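5-ketofructose reductase (Gluconobacter sp., PDB 7COK) reduces 5-ketofructose, probably to fructose with a nicotinamide nucleotide as hydride donor, and represents a novel class of the shikimate dehydrogenase family. Local coordinates at residues W62-C67 and V92-I97. Residues are numbered along the deposited sequence; the frame is centred on the assembly and turned at random.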
# COMPACT_ATOMS: atom_id res chain seq x y z
N TRP A 62 5.47 7.07 1.10
CA TRP A 62 6.32 5.93 0.78
C TRP A 62 7.81 6.28 0.86
O TRP A 62 8.18 7.45 0.70
CB TRP A 62 6.01 5.44 -0.63
CG TRP A 62 4.60 4.89 -0.88
CD1 TRP A 62 3.44 5.19 -0.21
CD2 TRP A 62 4.23 4.01 -1.94
NE1 TRP A 62 2.37 4.51 -0.76
CE2 TRP A 62 2.82 3.80 -1.84
CE3 TRP A 62 4.95 3.36 -2.97
CZ2 TRP A 62 2.10 2.97 -2.74
CZ3 TRP A 62 4.24 2.52 -3.86
CH2 TRP A 62 2.83 2.34 -3.73
N VAL A 63 8.64 5.27 1.05
CA VAL A 63 10.09 5.49 1.08
C VAL A 63 10.78 5.10 -0.21
O VAL A 63 11.95 5.41 -0.43
CB VAL A 63 10.78 4.83 2.30
CG1 VAL A 63 10.15 5.34 3.60
CG2 VAL A 63 10.69 3.33 2.21
N GLY A 64 10.04 4.41 -1.08
CA GLY A 64 10.57 3.97 -2.35
C GLY A 64 9.56 3.22 -3.16
O GLY A 64 8.53 2.80 -2.64
N PHE A 65 9.88 3.06 -4.44
CA PHE A 65 9.07 2.21 -5.31
C PHE A 65 9.89 1.74 -6.50
O PHE A 65 10.86 2.39 -6.85
CB PHE A 65 7.79 2.92 -5.78
CG PHE A 65 8.03 4.22 -6.53
CD1 PHE A 65 8.19 4.23 -7.93
CD2 PHE A 65 8.06 5.43 -5.83
CE1 PHE A 65 8.38 5.44 -8.61
CE2 PHE A 65 8.22 6.65 -6.52
CZ PHE A 65 8.40 6.65 -7.91
N ASN A 66 9.50 0.60 -7.07
CA ASN A 66 9.99 0.15 -8.38
C ASN A 66 9.12 0.60 -9.51
O ASN A 66 7.92 0.84 -9.32
CB ASN A 66 10.05 -1.38 -8.41
CG ASN A 66 11.06 -1.93 -7.44
OD1 ASN A 66 10.73 -2.79 -6.62
ND2 ASN A 66 12.28 -1.40 -7.47
N CYS A 67 9.75 0.70 -10.67
CA CYS A 67 9.03 0.83 -11.94
C CYS A 67 9.43 -0.32 -12.82
O CYS A 67 10.62 -0.67 -12.92
CB CYS A 67 9.44 2.11 -12.63
SG CYS A 67 8.82 3.58 -11.84
N VAL A 92 15.19 3.95 -15.38
CA VAL A 92 15.15 3.81 -13.93
C VAL A 92 14.10 2.75 -13.55
O VAL A 92 12.96 2.75 -14.04
CB VAL A 92 14.78 5.17 -13.28
CG1 VAL A 92 14.28 4.99 -11.85
CG2 VAL A 92 15.98 6.10 -13.26
N ASN A 93 14.49 1.85 -12.65
CA ASN A 93 13.58 0.84 -12.14
C ASN A 93 13.44 0.89 -10.62
O ASN A 93 12.66 0.12 -10.10
CB ASN A 93 14.02 -0.56 -12.57
CG ASN A 93 15.29 -0.99 -11.86
OD1 ASN A 93 16.33 -0.39 -12.03
ND2 ASN A 93 15.20 -2.03 -11.05
N CYS A 94 14.19 1.74 -9.93
CA CYS A 94 14.18 1.80 -8.47
C CYS A 94 14.30 3.24 -8.04
O CYS A 94 15.32 3.90 -8.31
CB CYS A 94 15.34 0.99 -7.93
SG CYS A 94 15.48 1.00 -6.11
N VAL A 95 13.26 3.73 -7.40
CA VAL A 95 13.20 5.13 -6.95
C VAL A 95 13.21 5.17 -5.44
O VAL A 95 12.44 4.47 -4.80
CB VAL A 95 11.94 5.86 -7.51
CG1 VAL A 95 11.85 7.31 -6.98
CG2 VAL A 95 11.95 5.85 -9.04
N ALA A 96 14.07 5.99 -4.87
CA ALA A 96 14.06 6.28 -3.45
C ALA A 96 13.40 7.62 -3.23
O ALA A 96 13.58 8.53 -4.06
CB ALA A 96 15.47 6.32 -2.90
N ILE A 97 12.63 7.72 -2.15
CA ILE A 97 12.01 8.96 -1.70
C ILE A 97 12.70 9.34 -0.38
O ILE A 97 12.56 8.66 0.64
CB ILE A 97 10.47 8.88 -1.54
CG1 ILE A 97 9.83 8.22 -2.78
CG2 ILE A 97 9.90 10.27 -1.28
CD1 ILE A 97 8.31 8.09 -2.74
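In the mixed sheet of the substrate-binding domain of this shikimate dehydrogenase relative, strands 64-67 and 94-97 run antiparallel, and Phe65 pairs with Val95 through two backbone bonds, Val95 N to Phe65 O at 2.8 Å and Phe65 N to Val95 O at 2.9 Å. Strand 9-15 continues the sheet beyond 64-67. Further along the ladder, Ile97 N donates to Val63 O at 3.0 Å. The side chains of Phe65 and Val95 lie side by side on one face of the sheet. With Phe65 CG set between its backbone N and carbonyl carbon (chi1 58°), the ring turns one face to Val95, whose CB sits 3.8 Å from the centroid of the Phe65 ring, only 16° off its normal: a CH-pi contact. Val95 CG1 lies against Phe65 CZ and CE2, and Val95 CG2 against Phe65 CE1. Ile97, whose side chain crosses that of Phe65 at about a right angle, brings CD1 to the ring edge near its plane, 4.0 Å from Phe65 CE2, and also against the carbonyl O of Trp62. Helix 50-59 packs on this side through Val54 and Ala57, while the ring of Phe14 meets that of Phe65. The other face carries Asn66 and Cys94, and Trp263 of helix 248-264 touches both. At Gly64 the strands come close, CA lying 3.1 Å from Val95 O. Where strand 94-97 begins, Asn93 and Cys94 form a classic beta bulge opposite His105, and the carbonyl of Asn93 faces 62-67. Tyr40 OH hydrogen-bonds Asn66 OD1, holding the other end of the amide whose ND2 turns to that carbonyl. Asn93 O takes two donors: Cys67 N at 3.0 Å, well above the carbonyl plane, and Asn66 ND2 at 3.1 Å, tilted 19° from it.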